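PDB 3ZOU: farnesyl pyrophosphate synthase from Pseudomonas aeruginosa, which catalyses the condensation of geranyl diphosphate with isopentenyl diphosphate to give farnesyl diphosphate, releasing pyrophosphate. Local coordinates for residues 12-17 with 69-74; 20-25 with 73-78; 139-144 with 193-198; 202-207 with 275-280. All coordinates share one frame; numbering follows the deposited sequence.

From the N terminus, helix 3-19 meets helix 67-85 in contact 1, and the loop after helix 3-19 meets the next part of helix 67-85 in contact 2. The two closures end on the same part of helix 67-85, sharing Val73 and Glu74, with 20-25 inside the loop closed by contact 1. Contact 3 follows separately in sequence and joins helix 135-149 to the end of helix 171-196; Met141 also touches Ala69 of contact 1. Contact 4 closes the last loop, bringing 275-280 against the start of helix 202-227, next to contact 3 through Ala194 and Leu205. Together they tie the N-terminal region, central helices and C-terminal part.

Contact 1. Residues 12-17 with 69-74; sequences ARVDAA and AACAVE
Val14 and Ala17 of helix 3-19 meet Ala70 and Cys71 of helix 67-85 mainly through apolar side chains. One branch of the valine spans both partners: Val14 CG2 lies 3.8 Å from Ala70 CB and 4.2 Å from Cys71 SG, and it also rests against the backbone at Cys71 N, 3.9 Å away. This methyl is directed at helix 67-85 because it stands opposite the valine's own backbone N, while CG1 (chi1 78°) lies between N and the carbonyl carbon. About one turn later, Ala17 CB rests 3.5 Å from Cys71 SG, so Cys71 SG is touched by both Val14 CG2 and Ala17 CB. The backbones come close at the same place, with Val14 CA 6.3 Å from Cys71 CA. The segment axes approach to 9.5 Å and are inclined by 77°, and this steep crossing confines the contact to a small patch with 169 Å² buried.

Ionic interactions frame the apolar patch. Asp15 and Glu74 each form a salt bridge to Arg46, whose charge probably eases the proximity of the two carboxylates, and Arg13 pairs with Asp67 at the start of helix 67-85.

The N-terminal helix is thus laid across a core helix of the all-helical prenyl synthase fold. Farther along, helix 67-85 carries Ser80, Leu81, His83 and Asp84 of the geranyl diphosphate pocket, with Asp84 also binding magnesium.

Contact 2. Residues 20-25 with 73-78; sequences ALFVAP and VELIHA
Leu75 of helix 67-85 spreads its two methyls between Leu21 and Phe22, neighbours in the loop after helix 3-19. The two leucines meet methyl to methyl, Leu21 CD1 lying 4.0 Å from Leu75 CD1, with their side chains set at a slant to each other. Phe22 behaves differently. Its side chain runs past that of Leu75 in the opposite sense, and the far end of the ring makes the touch: Phe22 CZ is 4.0 Å from Leu75 CD2. That methyl sits at the ring edge, close to the ring plane, so the aromatic face is not used against it.

Reach is what makes the contact possible, since Leu21 CA and Leu75 CA stay 10.4 Å apart. Leu21 bridges its share with an extended end, CD1 lying anti to CA (chi2 178°), while Phe22 brings in the full length of its ring. The same phenyl packs on Arg37 and Val40 of helix 30-40, and both Phe22 and Leu75 touch Leu117 of helix 107-126. Farther along the loop, Pro25 packs on Ala152 of the second subunit.

The contact packs the connection between helices 3-19 and 30-40 on helix 67-85 of the all-helical prenyl synthase fold. Just 95 Å² is buried, and the touching atoms are all side-chain carbons of Leu21, Phe22 and Leu75. Without a directional bond, the fit between these two segments probably rests on shape, dispersion and the exclusion of water.

Contact 3. Residues 139-144 with 193-198; sequences LEMLTR and GALASG
Leu195, near the end of helix 171-196, packs against Glu140 and Met141 of helix 135-149, a helix-to-helix contact within the all-helical prenyl synthase fold. At its tight centre Leu195 CD1 is 3.8 Å from Glu140 CG and also 3.8 Å from Met141 CG, so one methyl rests on the aliphatic parts of two consecutive residues. The glutamate chain crosses the leucine at roughly a right angle, whereas Met141 runs alongside it in the opposite direction. A bend at the methionine thioether (chi3 83°) carries CE on toward Ala196, where the touch is slacker, with Met141 CE 4.4 Å from Ala196 CB. The buried methionine is further enclosed by Leu125 and Leu192.

The flank formed by Glu140 and Arg144 is more open, both residues being partly exposed. Glu140 bends at chi2 (67°) after its CG has met the leucine, which turns the carboxylate toward Arg144 one helical turn on. Arg144 NE forms a salt bridge to Glu140 OE2 at 3.2 Å, approaching on the anti side and above the carboxylate plane. On another face of helix 135-149, Leu142 packs on Leu139 of the second subunit.

Near the end of helix 171-196, Ala194 O accepts two bonds, from Ser197 N at 3.1 Å and from Ser197 OG at 2.7 Å, the hydroxyl lying in the carbonyl plane.

Contact 4. Residues 202-207 with 275-280; sequences PASLAA and DGFPPS
Ser204 and Ala207, on the first turns of helix 202-227, face the loop 275-280 across a wide backbone gap, with Ser204 CA 8.6 Å from Phe277 CA. The phenyl of Phe277 bridges it, its first torsion (chi1 -78°) sending the ring out toward helix 202-227. The ring meets the helix by its edge: Phe277 CE1 is 3.7 Å from Ala207 CB, which lies near the ring plane. At the next ring atom, Phe277 CZ, the carbonyl oxygen Ser204 O sits in plane at 3.9 Å, where the slightly positive ring hydrogens probably suit its partial negative charge. Ser204 CB adds a looser touch, 4.2 Å from Phe277 CZ.

On the loop side, Gly276 adopts a positive phi of 88° just before the phenylalanine, a backbone shape in which a CB would be jammed against Asp275 O. Arg285 of helix 282-293 binds the carbonyl oxygens of Phe277 and Pro278. Leu59, just after helix 47-58, touches both Ser204 and Phe277, and Ser280 OG bonds to Glu57 O. The connection between helices 256-273 and 282-293 is thereby packed against the start of helix 202-227 and the end of helix 47-58.

Contact 1. Residues 12-17 with 69-74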
# COMPACT_ATOMS: atom_id res chain seq x y z
N ALA A 12 -0.68 -20.90 -13.43
CA ALA A 12 -1.82 -21.60 -12.87
C ALA A 12 -1.83 -21.53 -11.35
O ALA A 12 -2.89 -21.37 -10.74
CB ALA A 12 -1.85 -23.05 -13.35
N ARG A 13 -0.68 -21.71 -10.73
CA ARG A 13 -0.56 -21.76 -9.29
C ARG A 13 -0.91 -20.40 -8.67
O ARG A 13 -1.73 -20.29 -7.76
CB ARG A 13 0.83 -22.14 -8.93
CG ARG A 13 0.95 -22.46 -7.46
CD ARG A 13 2.25 -23.03 -6.93
NE ARG A 13 1.94 -23.26 -5.52
CZ ARG A 13 1.43 -24.36 -4.96
NH1 ARG A 13 1.24 -25.49 -5.65
NH2 ARG A 13 1.15 -24.35 -3.65
N VAL A 14 -0.29 -19.37 -9.19
CA VAL A 14 -0.57 -18.03 -8.64
C VAL A 14 -1.97 -17.58 -8.96
O VAL A 14 -2.61 -16.91 -8.12
CB VAL A 14 0.49 -16.99 -9.04
CG1 VAL A 14 0.31 -16.48 -10.44
CG2 VAL A 14 0.47 -15.85 -8.01
N ASP A 15 -2.51 -17.92 -10.11
CA ASP A 15 -3.85 -17.56 -10.45
C ASP A 15 -4.83 -18.18 -9.46
O ASP A 15 -5.77 -17.53 -9.01
CB ASP A 15 -4.24 -17.93 -11.87
CG ASP A 15 -3.70 -16.99 -12.92
OD1 ASP A 15 -3.11 -15.95 -12.51
OD2 ASP A 15 -3.76 -17.40 -14.08
N ALA A 16 -4.63 -19.42 -9.09
CA ALA A 16 -5.52 -20.02 -8.07
C ALA A 16 -5.46 -19.33 -6.75
O ALA A 16 -6.53 -19.01 -6.17
CB ALA A 16 -5.23 -21.53 -7.95
N ALA A 17 -4.24 -18.97 -6.30
CA ALA A 17 -4.05 -18.28 -5.03
C ALA A 17 -4.67 -16.87 -5.09
O ALA A 17 -5.37 -16.45 -4.17
CB ALA A 17 -2.62 -18.21 -4.72
N ALA A 69 4.60 -14.53 -1.58
CA ALA A 69 5.50 -13.66 -2.36
C ALA A 69 5.02 -13.45 -3.78
O ALA A 69 4.93 -12.30 -4.24
CB ALA A 69 6.88 -14.28 -2.41
N ALA A 70 4.63 -14.53 -4.48
CA ALA A 70 4.14 -14.51 -5.82
C ALA A 70 2.86 -13.67 -5.89
O ALA A 70 2.74 -12.83 -6.77
CB ALA A 70 3.90 -15.96 -6.27
N CYS A 71 1.96 -13.88 -4.95
CA CYS A 71 0.73 -13.10 -4.94
C CYS A 71 0.97 -11.60 -4.71
O CYS A 71 0.48 -10.77 -5.44
CB CYS A 71 -0.19 -13.55 -3.88
SG CYS A 71 -1.01 -15.15 -4.18
N ALA A 72 1.84 -11.33 -3.77
CA ALA A 72 2.12 -9.91 -3.41
C ALA A 72 2.70 -9.18 -4.57
O ALA A 72 2.28 -8.05 -4.88
CB ALA A 72 2.99 -9.82 -2.20
N VAL A 73 3.70 -9.75 -5.25
CA VAL A 73 4.30 -8.99 -6.35
C VAL A 73 3.34 -8.82 -7.50
O VAL A 73 3.36 -7.79 -8.16
CB VAL A 73 5.68 -9.53 -6.81
CG1 VAL A 73 6.64 -9.43 -5.62
CG2 VAL A 73 5.58 -10.98 -7.31
N GLU A 74 2.46 -9.79 -7.74
CA GLU A 74 1.49 -9.67 -8.79
C GLU A 74 0.44 -8.61 -8.45
O GLU A 74 0.00 -7.89 -9.31
CB GLU A 74 0.84 -11.01 -9.17
CG GLU A 74 0.08 -10.90 -10.47
CD GLU A 74 0.90 -10.61 -11.76
OE1 GLU A 74 2.14 -10.78 -11.71
OE2 GLU A 74 0.25 -10.26 -12.75

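Contact 2. Residues 20-25 with 73-78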
# COMPACT_ATOMS: atom_id res chain seq x y z
N ALA A 20 -8.67 -16.62 -5.13
CA ALA A 20 -9.23 -16.79 -3.77
C ALA A 20 -9.24 -15.56 -2.82
O ALA A 20 -9.83 -15.53 -1.74
CB ALA A 20 -8.57 -17.96 -3.06
N LEU A 21 -8.53 -14.53 -3.22
CA LEU A 21 -8.46 -13.31 -2.46
C LEU A 21 -9.58 -12.33 -2.81
O LEU A 21 -9.68 -11.29 -2.16
CB LEU A 21 -7.12 -12.59 -2.79
CG LEU A 21 -5.86 -13.33 -2.43
CD1 LEU A 21 -4.64 -12.52 -2.85
CD2 LEU A 21 -5.78 -13.59 -0.96
N PHE A 22 -10.35 -12.59 -3.85
CA PHE A 22 -11.31 -11.56 -4.34
C PHE A 22 -12.73 -11.82 -3.93
O PHE A 22 -13.68 -11.48 -4.66
CB PHE A 22 -11.15 -11.31 -5.86
CG PHE A 22 -9.75 -11.00 -6.24
CD1 PHE A 22 -9.10 -9.93 -5.64
CD2 PHE A 22 -9.04 -11.74 -7.16
CE1 PHE A 22 -7.78 -9.63 -5.96
CE2 PHE A 22 -7.74 -11.45 -7.48
CZ PHE A 22 -7.09 -10.39 -6.84
N VAL A 23 -12.92 -12.34 -2.71
CA VAL A 23 -14.28 -12.62 -2.24
C VAL A 23 -14.64 -11.51 -1.27
O VAL A 23 -14.00 -11.30 -0.26
CB VAL A 23 -14.39 -14.02 -1.56
CG1 VAL A 23 -15.81 -14.23 -1.09
CG2 VAL A 23 -13.98 -15.14 -2.52
N ALA A 24 -15.67 -10.75 -1.63
CA ALA A 24 -16.12 -9.65 -0.82
C ALA A 24 -16.62 -10.14 0.50
O ALA A 24 -17.36 -11.15 0.52
CB ALA A 24 -17.24 -8.88 -1.52
N PRO A 25 -16.23 -9.49 1.59
CA PRO A 25 -16.73 -9.97 2.90
C PRO A 25 -18.19 -9.66 3.18
O PRO A 25 -18.76 -10.21 4.14
CB PRO A 25 -15.84 -9.26 3.92
CG PRO A 25 -15.14 -8.18 3.20
CD PRO A 25 -15.22 -8.41 1.73
N VAL A 73 3.70 -9.75 -5.25
CA VAL A 73 4.30 -8.99 -6.35
C VAL A 73 3.34 -8.82 -7.50
O VAL A 73 3.36 -7.79 -8.16
CB VAL A 73 5.68 -9.53 -6.81
CG1 VAL A 73 6.64 -9.43 -5.62
CG2 VAL A 73 5.58 -10.98 -7.31
N GLU A 74 2.46 -9.79 -7.74
CA GLU A 74 1.49 -9.67 -8.79
C GLU A 74 0.44 -8.61 -8.45
O GLU A 74 0.00 -7.89 -9.31
CB GLU A 74 0.84 -11.01 -9.17
CG GLU A 74 0.08 -10.90 -10.47
CD GLU A 74 0.90 -10.61 -11.76
OE1 GLU A 74 2.14 -10.78 -11.71
OE2 GLU A 74 0.25 -10.26 -12.75
N LEU A 75 0.09 -8.55 -7.17
CA LEU A 75 -0.88 -7.55 -6.73
C LEU A 75 -0.33 -6.16 -6.94
O LEU A 75 -1.08 -5.26 -7.36
CB LEU A 75 -1.27 -7.79 -5.30
CG LEU A 75 -2.21 -9.01 -5.13
CD1 LEU A 75 -2.22 -9.41 -3.68
CD2 LEU A 75 -3.61 -8.79 -5.65
N ILE A 76 0.94 -5.95 -6.56
CA ILE A 76 1.54 -4.64 -6.77
C ILE A 76 1.51 -4.32 -8.30
O ILE A 76 1.23 -3.19 -8.74
CB ILE A 76 2.95 -4.52 -6.18
CG1 ILE A 76 2.93 -4.63 -4.63
CG2 ILE A 76 3.66 -3.23 -6.64
CD1 ILE A 76 2.15 -3.53 -3.95
N HIS A 77 2.02 -5.24 -9.09
CA HIS A 77 2.06 -5.09 -10.51
C HIS A 77 0.66 -4.71 -11.10
O HIS A 77 0.52 -3.72 -11.80
CB HIS A 77 2.59 -6.36 -11.17
CG HIS A 77 2.70 -6.27 -12.65
ND1 HIS A 77 3.37 -5.28 -13.32
CD2 HIS A 77 2.13 -7.04 -13.61
CE1 HIS A 77 3.25 -5.48 -14.61
NE2 HIS A 77 2.49 -6.53 -14.80
N ALA A 78 -0.34 -5.45 -10.71
CA ALA A 78 -1.72 -5.24 -11.19
C ALA A 78 -2.22 -3.86 -10.81
O ALA A 78 -2.78 -3.17 -11.61
CB ALA A 78 -2.63 -6.30 -10.62

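Contact 3. Residues 139-144 with 193-198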
# COMPACT_ATOMS: atom_id res chain seq x y z
N LEU A 139 9.11 -9.99 7.78
CA LEU A 139 9.31 -8.53 7.92
C LEU A 139 10.26 -8.01 6.83
O LEU A 139 10.07 -6.93 6.26
CB LEU A 139 9.79 -8.17 9.30
CG LEU A 139 8.72 -8.23 10.36
CD1 LEU A 139 9.31 -8.15 11.76
CD2 LEU A 139 7.75 -7.07 10.22
N GLU A 140 11.29 -8.81 6.53
CA GLU A 140 12.23 -8.46 5.46
C GLU A 140 11.54 -8.43 4.10
O GLU A 140 11.79 -7.52 3.27
CB GLU A 140 13.49 -9.39 5.49
CG GLU A 140 14.49 -9.00 4.45
CD GLU A 140 15.19 -7.66 4.65
OE1 GLU A 140 15.06 -6.96 5.72
OE2 GLU A 140 15.90 -7.22 3.70
N MET A 141 10.66 -9.38 3.87
CA MET A 141 9.86 -9.43 2.61
C MET A 141 9.04 -8.15 2.48
O MET A 141 8.94 -7.55 1.42
CB MET A 141 8.95 -10.69 2.57
CG MET A 141 9.77 -11.97 2.46
SD MET A 141 8.76 -13.43 2.66
CE MET A 141 8.15 -13.57 1.03
N LEU A 142 8.40 -7.79 3.57
CA LEU A 142 7.53 -6.57 3.59
C LEU A 142 8.32 -5.30 3.40
O LEU A 142 7.92 -4.47 2.62
CB LEU A 142 6.84 -6.49 4.92
CG LEU A 142 5.70 -7.41 5.03
CD1 LEU A 142 5.45 -7.93 6.45
CD2 LEU A 142 4.44 -6.70 4.55
N THR A 143 9.46 -5.19 4.10
CA THR A 143 10.37 -4.08 3.91
C THR A 143 10.76 -3.96 2.47
O THR A 143 10.73 -2.88 1.83
CB THR A 143 11.63 -4.28 4.76
OG1 THR A 143 11.28 -4.04 6.10
CG2 THR A 143 12.74 -3.31 4.38
N ARG A 144 11.19 -5.06 1.89
CA ARG A 144 11.71 -4.98 0.52
C ARG A 144 10.61 -4.64 -0.45
O ARG A 144 10.79 -3.85 -1.38
CB ARG A 144 12.38 -6.30 0.16
CG ARG A 144 13.69 -6.49 0.93
CD ARG A 144 14.79 -5.70 0.24
NE ARG A 144 16.04 -5.65 0.93
CZ ARG A 144 17.19 -5.36 0.31
NH1 ARG A 144 17.21 -5.15 -1.03
NH2 ARG A 144 18.31 -5.32 1.01
N GLY A 193 11.20 -14.26 -3.38
CA GLY A 193 11.24 -15.73 -3.58
C GLY A 193 12.45 -16.31 -2.90
O GLY A 193 12.36 -17.37 -2.26
N ALA A 194 13.59 -15.63 -2.98
CA ALA A 194 14.82 -16.10 -2.35
C ALA A 194 14.63 -16.15 -0.84
O ALA A 194 15.02 -17.07 -0.15
CB ALA A 194 15.99 -15.22 -2.74
N LEU A 195 13.98 -15.11 -0.27
CA LEU A 195 13.76 -15.12 1.15
C LEU A 195 12.85 -16.27 1.58
O LEU A 195 13.03 -16.82 2.65
CB LEU A 195 13.18 -13.72 1.57
CG LEU A 195 14.18 -12.56 1.57
CD1 LEU A 195 13.43 -11.25 1.60
CD2 LEU A 195 15.18 -12.66 2.72
N ALA A 196 11.84 -16.56 0.77
CA ALA A 196 10.87 -17.58 1.01
C ALA A 196 11.53 -18.97 0.99
O ALA A 196 10.93 -19.88 1.55
CB ALA A 196 9.76 -17.58 -0.03
N SER A 197 12.68 -19.09 0.36
CA SER A 197 13.38 -20.42 0.35
C SER A 197 13.77 -20.88 1.77
O SER A 197 13.91 -22.10 1.99
CB SER A 197 14.64 -20.38 -0.47
OG SER A 197 15.70 -19.66 0.12
N GLY A 198 14.04 -19.94 2.68
CA GLY A 198 14.58 -20.26 4.00
C GLY A 198 16.09 -20.48 3.98
O GLY A 198 16.66 -20.75 5.02

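Contact 4. Residues 202-207 with 275-280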
# COMPACT_ATOMS: atom_id res chain seq x y z
N PRO A 202 23.65 -13.69 2.19
CA PRO A 202 23.98 -12.48 1.46
C PRO A 202 24.62 -12.64 0.09
O PRO A 202 24.27 -11.93 -0.78
CB PRO A 202 24.91 -11.70 2.41
CG PRO A 202 24.46 -12.17 3.73
CD PRO A 202 24.04 -13.62 3.62
N ALA A 203 25.58 -13.56 -0.06
CA ALA A 203 26.19 -13.70 -1.36
C ALA A 203 25.15 -14.19 -2.37
O ALA A 203 25.18 -13.73 -3.51
CB ALA A 203 27.35 -14.67 -1.27
N SER A 204 24.32 -15.16 -2.01
CA SER A 204 23.31 -15.62 -2.99
C SER A 204 22.30 -14.55 -3.30
O SER A 204 21.87 -14.40 -4.47
CB SER A 204 22.59 -16.84 -2.54
OG SER A 204 23.45 -17.93 -2.48
N LEU A 205 21.90 -13.79 -2.28
CA LEU A 205 21.01 -12.65 -2.55
C LEU A 205 21.60 -11.61 -3.46
O LEU A 205 20.94 -11.10 -4.32
CB LEU A 205 20.57 -11.99 -1.25
CG LEU A 205 19.67 -12.84 -0.35
CD1 LEU A 205 19.26 -12.10 0.93
CD2 LEU A 205 18.39 -13.28 -1.06
N ALA A 206 22.88 -11.32 -3.32
CA ALA A 206 23.52 -10.35 -4.13
C ALA A 206 23.58 -10.84 -5.58
O ALA A 206 23.41 -10.07 -6.53
CB ALA A 206 24.92 -10.05 -3.59
N ALA A 207 23.93 -12.13 -5.75
CA ALA A 207 23.96 -12.70 -7.07
C ALA A 207 22.63 -12.66 -7.75
O ALA A 207 22.53 -12.34 -8.92
CB ALA A 207 24.46 -14.15 -6.99
N ASP A 275 26.34 -18.27 -11.99
CA ASP A 275 27.46 -19.23 -12.01
C ASP A 275 27.63 -19.81 -10.63
O ASP A 275 27.59 -19.11 -9.60
CB ASP A 275 28.75 -18.60 -12.52
CG ASP A 275 28.76 -18.45 -14.02
OD1 ASP A 275 28.02 -19.21 -14.71
OD2 ASP A 275 29.53 -17.58 -14.50
N GLY A 276 27.75 -21.12 -10.57
CA GLY A 276 27.86 -21.73 -9.25
C GLY A 276 26.54 -22.08 -8.60
O GLY A 276 26.51 -22.89 -7.67
N PHE A 277 25.42 -21.53 -9.07
CA PHE A 277 24.17 -22.03 -8.59
C PHE A 277 23.95 -23.43 -9.18
O PHE A 277 24.36 -23.72 -10.30
CB PHE A 277 22.99 -21.14 -9.00
CG PHE A 277 22.83 -19.90 -8.17
CD1 PHE A 277 23.78 -18.90 -8.20
CD2 PHE A 277 21.72 -19.74 -7.39
CE1 PHE A 277 23.63 -17.73 -7.46
CE2 PHE A 277 21.57 -18.56 -6.63
CZ PHE A 277 22.51 -17.58 -6.68
N PRO A 278 23.20 -24.24 -8.45
CA PRO A 278 22.94 -25.59 -8.92
C PRO A 278 21.95 -25.66 -10.06
O PRO A 278 21.42 -24.63 -10.55
CB PRO A 278 22.33 -26.27 -7.69
CG PRO A 278 21.67 -25.18 -6.93
CD PRO A 278 22.55 -23.98 -7.14
N PRO A 279 21.65 -26.90 -10.52
CA PRO A 279 20.68 -27.05 -11.58
C PRO A 279 19.27 -26.51 -11.27
O PRO A 279 18.49 -26.26 -12.22
CB PRO A 279 20.64 -28.58 -11.78
CG PRO A 279 22.06 -28.93 -11.56
CD PRO A 279 22.38 -28.19 -10.29
N SER A 280 18.90 -26.41 -10.00
CA SER A 280 17.56 -25.94 -9.67
C SER A 280 17.40 -24.44 -10.09
O SER A 280 16.26 -23.93 -10.10
CB SER A 280 17.24 -26.09 -8.17
OG SER A 280 18.17 -25.37 -7.43